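Local coordinates for TraI domain-containing protein (Salmonella typhi, PDB 2IPQ), which is of unknown function but, as the C-terminal domain of a TraI-like protein, may belong to a conjugal transfer nickase/helicase, at residues Asn27-Phe41 and Gly122-Ile134. Numbering follows the deposited sequence.
Sequences NTADACVHLTCGFVF and GNFPDDSLFLKVI
The H34 ring meets S128 at its edge, where ND1 and the serine OG share a hydrogen bond of 2.7 Å and the S128 CB lies in the ring plane. Over one face of the imidazole sits the backbone N of N27, offset toward the rim, and NE2 donates to the A31 carbonyl O from above the plane of that carbonyl, so that both ring nitrogens are engaged. The F130 ring takes the A29 backbone N over one face and L129 CB over the other, while the N27 carbonyl O approaches its edge, 3.6 Å from CD1. A water links that same N27 O to L129 N. S128 OG lies anti to the backbone N (chi1 -176°), which lets it reach H34 while accepting from F130 N in an ST turn. In the antiparallel sheet of the domain, 33-36 and 131-133 are the two outermost strands, and the chain leading into 131-133 runs beside the outer edge of strand 33-36 and ties one margin of the sheet to the other; the side chains of F41 and L131 both also touch C93 of strand 91-96. The tie is S128 N to L35 O, 2.8 Å and nearly straight at 168°. The carboxamide of N27 spans both segments: OD1 accepts from L35 N in the carbonyl plane, and ND2 makes a weak bond to D126 O. At the hairpin turn, C37 N meets D127 OD2 from above the carboxylate plane at 3.3 Å. L131 CD2 wedges between H34 CB, F41 CB and T36 OG1, and L35 CD2 packs crosswise on P125 CG at 3.8 Å.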
loop_
_atom_site.group_PDB
_atom_site.type_symbol
_atom_site.label_atom_id
_atom_site.label_comp_id
_atom_site.label_asym_id
_atom_site.label_seq_id
_atom_site.Cartn_x
_atom_site.Cartn_y
_atom_site.Cartn_z
ATOM N N ASN A 27 -0.083 -5.606 7.879
ATOM C CA ASN A 27 0.628 -6.822 8.276
ATOM C C ASN A 27 -0.274 -7.869 8.870
ATOM O O ASN A 27 0.136 -8.682 9.712
ATOM C CB ASN A 27 1.749 -6.494 9.259
ATOM C CG ASN A 27 2.922 -5.850 8.592
ATOM O OD1 ASN A 27 2.955 -5.711 7.359
ATOM N ND2 ASN A 27 3.897 -5.433 9.391
ATOM N N THR A 28 -1.522 -7.846 8.429
ATOM C CA THR A 28 -2.560 -8.693 8.981
ATOM C C THR A 28 -3.111 -9.463 7.796
ATOM O O THR A 28 -2.961 -9.025 6.662
ATOM C CB THR A 28 -3.656 -7.822 9.612
ATOM O OG1 THR A 28 -3.403 -7.694 11.020
ATOM C CG2 THR A 28 -5.027 -8.433 9.430
ATOM N N ALA A 29 -3.729 -10.610 8.060
ATOM C CA ALA A 29 -4.346 -11.426 7.029
ATOM C C ALA A 29 -5.358 -10.612 6.222
ATOM O O ALA A 29 -5.664 -10.960 5.092
ATOM C CB ALA A 29 -5.031 -12.660 7.672
ATOM N N ASP A 30 -5.877 -9.530 6.804
ATOM C CA ASP A 30 -6.995 -8.802 6.201
ATOM C C ASP A 30 -6.575 -7.385 5.760
ATOM O O ASP A 30 -7.381 -6.627 5.224
ATOM C CB ASP A 30 -8.182 -8.742 7.170
ATOM C CG ASP A 30 -8.879 -10.112 7.338
ATOM O OD1 ASP A 30 -9.397 -10.645 6.331
ATOM O OD2 ASP A 30 -8.917 -10.660 8.473
ATOM N N ALA A 31 -5.312 -7.030 5.973
ATOM C CA ALA A 31 -4.863 -5.657 5.732
ATOM C C ALA A 31 -4.590 -5.438 4.237
ATOM O O ALA A 31 -4.287 -6.385 3.506
ATOM C CB ALA A 31 -3.613 -5.377 6.558
ATOM N N CYS A 32 -4.689 -4.192 3.789
ATOM C CA CYS A 32 -4.297 -3.844 2.429
ATOM C C CYS A 32 -2.838 -3.399 2.339
ATOM O O CYS A 32 -2.274 -3.307 1.240
ATOM C CB CYS A 32 -5.217 -2.762 1.852
ATOM S SG CYS A 32 -6.867 -3.385 1.534
ATOM N N VAL A 33 -2.244 -3.120 3.497
ATOM C CA VAL A 33 -0.886 -2.631 3.571
ATOM C C VAL A 33 -0.019 -3.677 4.244
ATOM O O VAL A 33 -0.383 -4.221 5.307
ATOM C CB VAL A 33 -0.786 -1.256 4.312
ATOM C CG1 VAL A 33 0.666 -0.693 4.217
ATOM C CG2 VAL A 33 -1.777 -0.212 3.689
ATOM N N HIS A 34 1.120 -3.969 3.612
ATOM C CA HIS A 34 2.067 -4.947 4.118
ATOM C C HIS A 34 3.499 -4.481 3.938
ATOM O O HIS A 34 3.906 -4.063 2.848
ATOM C CB HIS A 34 1.851 -6.267 3.402
ATOM C CG HIS A 34 0.594 -6.953 3.822
ATOM N ND1 HIS A 34 0.563 -7.900 4.834
ATOM C CD2 HIS A 34 -0.684 -6.818 3.385
ATOM C CE1 HIS A 34 -0.681 -8.316 5.000
ATOM N NE2 HIS A 34 -1.455 -7.675 4.135
ATOM N N LEU A 35 4.277 -4.542 5.005
ATOM C CA LEU A 35 5.712 -4.242 4.927
ATOM C C LEU A 35 6.493 -5.443 4.416
ATOM O O LEU A 35 6.228 -6.583 4.837
ATOM C CB LEU A 35 6.231 -3.860 6.307
ATOM C CG LEU A 35 6.019 -2.374 6.610
ATOM C CD1 LEU A 35 4.584 -2.113 7.012
ATOM C CD2 LEU A 35 7.012 -1.851 7.647
ATOM N N THR A 36 7.454 -5.198 3.525
ATOM C CA THR A 36 8.259 -6.281 2.960
ATOM C C THR A 36 9.604 -5.846 2.419
ATOM O O THR A 36 9.670 -5.080 1.482
ATOM C CB THR A 36 7.539 -6.986 1.801
ATOM O OG1 THR A 36 6.164 -7.218 2.157
ATOM C CG2 THR A 36 8.212 -8.330 1.500
ATOM N N CYS A 37 10.672 -6.335 3.039
ATOM C CA CYS A 37 12.040 -6.221 2.513
ATOM C C CYS A 37 12.419 -4.834 2.001
ATOM O O CYS A 37 13.029 -4.725 0.936
ATOM C CB CYS A 37 12.274 -7.255 1.413
ATOM S SG CYS A 37 12.197 -8.960 1.986
ATOM N N GLY A 38 12.056 -3.790 2.752
ATOM C CA GLY A 38 12.490 -2.437 2.454
ATOM C C GLY A 38 11.376 -1.604 1.870
ATOM O O GLY A 38 11.568 -0.428 1.581
ATOM N N PHE A 39 10.208 -2.212 1.698
ATOM C CA PHE A 39 9.117 -1.584 0.966
ATOM C C PHE A 39 7.795 -1.706 1.702
ATOM O O PHE A 39 7.589 -2.634 2.514
ATOM C CB PHE A 39 8.993 -2.200 -0.435
ATOM C CG PHE A 39 10.108 -1.803 -1.357
ATOM C CD1 PHE A 39 10.121 -0.547 -1.939
ATOM C CD2 PHE A 39 11.152 -2.677 -1.627
ATOM C CE1 PHE A 39 11.159 -0.161 -2.788
ATOM C CE2 PHE A 39 12.187 -2.311 -2.465
ATOM C CZ PHE A 39 12.192 -1.055 -3.047
ATOM N N VAL A 40 6.900 -0.766 1.421
ATOM C CA VAL A 40 5.519 -0.909 1.822
ATOM C C VAL A 40 4.712 -1.325 0.603
ATOM O O VAL A 40 4.688 -0.627 -0.375
ATOM C CB VAL A 40 4.979 0.396 2.405
ATOM C CG1 VAL A 40 3.467 0.237 2.801
ATOM C CG2 VAL A 40 5.842 0.817 3.642
ATOM N N PHE A 41 4.053 -2.472 0.666
ATOM C CA PHE A 41 3.166 -2.880 -0.406
ATOM C C PHE A 41 1.748 -2.401 -0.123
ATOM O O PHE A 41 1.178 -2.689 0.920
ATOM C CB PHE A 41 3.177 -4.409 -0.539
ATOM C CG PHE A 41 2.181 -4.951 -1.524
ATOM C CD1 PHE A 41 2.494 -5.026 -2.876
ATOM C CD2 PHE A 41 0.935 -5.419 -1.097
ATOM C CE1 PHE A 41 1.576 -5.537 -3.801
ATOM C CE2 PHE A 41 0.006 -5.934 -2.022
ATOM C CZ PHE A 41 0.331 -5.993 -3.367
ATOM N N GLY A 122 13.428 6.228 11.272
ATOM C CA GLY A 122 13.833 4.843 11.018
ATOM C C GLY A 122 13.032 3.877 11.873
ATOM O O GLY A 122 13.577 2.928 12.437
ATOM N N ASN A 123 11.726 4.120 11.966
ATOM C CA ASN A 123 10.921 3.627 13.090
ATOM C C ASN A 123 9.640 2.926 12.634
ATOM O O ASN A 123 8.590 3.564 12.516
ATOM C CB ASN A 123 10.571 4.785 14.033
ATOM C CG ASN A 123 9.865 4.322 15.292
ATOM O OD1 ASN A 123 10.432 4.360 16.387
ATOM N ND2 ASN A 123 8.622 3.881 15.145
ATOM N N PHE A 124 9.730 1.619 12.387
ATOM C CA PHE A 124 8.635 0.892 11.751
ATOM C C PHE A 124 8.330 -0.509 12.294
ATOM O O PHE A 124 9.158 -1.129 12.967
ATOM C CB PHE A 124 8.780 0.868 10.224
ATOM C CG PHE A 124 10.207 0.761 9.730
ATOM C CD1 PHE A 124 10.970 1.904 9.505
ATOM C CD2 PHE A 124 10.777 -0.477 9.472
ATOM C CE1 PHE A 124 12.275 1.815 9.043
ATOM C CE2 PHE A 124 12.086 -0.570 9.011
ATOM C CZ PHE A 124 12.832 0.574 8.798
ATOM N N PRO A 125 7.118 -1.005 12.001
ATOM C CA PRO A 125 6.734 -2.405 12.256
ATOM C C PRO A 125 7.645 -3.423 11.587
ATOM O O PRO A 125 8.388 -3.092 10.663
ATOM C CB PRO A 125 5.314 -2.504 11.672
ATOM C CG PRO A 125 5.107 -1.249 10.861
ATOM C CD PRO A 125 6.022 -0.213 11.412
ATOM N N ASP A 126 7.584 -4.663 12.052
ATOM C CA ASP A 126 8.281 -5.749 11.385
ATOM C C ASP A 126 7.641 -6.029 10.032
ATOM O O ASP A 126 6.587 -5.471 9.721
ATOM C CB ASP A 126 8.253 -6.989 12.252
ATOM C CG ASP A 126 9.035 -6.809 13.513
ATOM O OD1 ASP A 126 10.207 -6.377 13.427
ATOM O OD2 ASP A 126 8.475 -7.089 14.591
ATOM N N ASP A 127 8.277 -6.882 9.230
ATOM C CA ASP A 127 7.721 -7.259 7.914
ATOM C C ASP A 127 6.457 -8.091 8.073
ATOM O O ASP A 127 6.214 -8.623 9.143
ATOM C CB ASP A 127 8.756 -8.051 7.120
ATOM C CG ASP A 127 9.828 -7.164 6.500
ATOM O OD1 ASP A 127 9.706 -5.902 6.527
ATOM O OD2 ASP A 127 10.804 -7.748 5.978
ATOM N N SER A 128 5.659 -8.199 7.016
ATOM C CA SER A 128 4.426 -8.991 7.072
ATOM C C SER A 128 4.760 -10.469 7.193
ATOM O O SER A 128 5.749 -10.943 6.616
ATOM C CB SER A 128 3.586 -8.796 5.807
ATOM O OG SER A 128 2.374 -9.507 5.935
ATOM N N LEU A 129 3.937 -11.199 7.933
ATOM C CA LEU A 129 4.116 -12.657 8.035
ATOM C C LEU A 129 3.350 -13.403 6.924
ATOM O O LEU A 129 3.513 -14.614 6.738
ATOM C CB LEU A 129 3.671 -13.149 9.403
ATOM C CG LEU A 129 4.521 -12.781 10.623
ATOM C CD1 LEU A 129 3.789 -13.315 11.861
ATOM C CD2 LEU A 129 5.913 -13.410 10.540
ATOM N N PHE A 130 2.529 -12.656 6.199
ATOM C CA PHE A 130 1.452 -13.196 5.366
ATOM C C PHE A 130 1.676 -12.981 3.852
ATOM O O PHE A 130 1.191 -13.755 3.014
ATOM C CB PHE A 130 0.133 -12.559 5.807
ATOM C CG PHE A 130 -0.242 -12.898 7.246
ATOM C CD1 PHE A 130 -0.046 -11.986 8.267
ATOM C CD2 PHE A 130 -0.775 -14.124 7.558
ATOM C CE1 PHE A 130 -0.384 -12.298 9.575
ATOM C CE2 PHE A 130 -1.122 -14.443 8.865
ATOM C CZ PHE A 130 -0.924 -13.532 9.868
ATOM N N LEU A 131 2.423 -11.936 3.508
ATOM C CA LEU A 131 2.574 -11.540 2.116
ATOM C C LEU A 131 3.899 -12.014 1.565
ATOM O O LEU A 131 4.942 -11.838 2.191
ATOM C CB LEU A 131 2.537 -10.037 2.024
ATOM C CG LEU A 131 2.534 -9.458 0.626
ATOM C CD1 LEU A 131 1.069 -9.299 0.204
ATOM C CD2 LEU A 131 3.233 -8.146 0.700
ATOM N N LYS A 132 3.853 -12.596 0.377
ATOM C CA LYS A 132 5.037 -12.940 -0.397
ATOM C C LYS A 132 4.975 -12.158 -1.718
ATOM O O LYS A 132 3.993 -12.268 -2.448
ATOM C CB LYS A 132 5.006 -14.458 -0.675
ATOM C CG LYS A 132 6.288 -15.056 -1.227
ATOM C CD LYS A 132 5.999 -15.958 -2.412
ATOM C CE LYS A 132 5.822 -17.422 -2.033
ATOM N NZ LYS A 132 5.637 -18.267 -3.274
ATOM N N VAL A 133 6.005 -11.374 -2.018
ATOM C CA VAL A 133 6.093 -10.647 -3.279
ATOM C C VAL A 133 6.654 -11.588 -4.327
ATOM O O VAL A 133 7.604 -12.314 -4.065
ATOM C CB VAL A 133 7.033 -9.403 -3.136
ATOM C CG1 VAL A 133 7.165 -8.589 -4.479
ATOM C CG2 VAL A 133 6.534 -8.509 -1.995
ATOM N N ILE A 134 6.077 -11.592 -5.518
ATOM C CA ILE A 134 6.707 -12.347 -6.606
ATOM C C ILE A 134 7.813 -11.558 -7.319
ATOM O O ILE A 134 7.566 -10.469 -7.850
ATOM C CB ILE A 134 5.686 -12.857 -7.637
ATOM C CG1 ILE A 134 4.409 -13.352 -6.944
ATOM C CG2 ILE A 134 6.314 -13.969 -8.475
ATOM C CD1 ILE A 134 4.605 -14.540 -6.111
HETATM O O HOH W 1 2.269 -10.166 10.072
#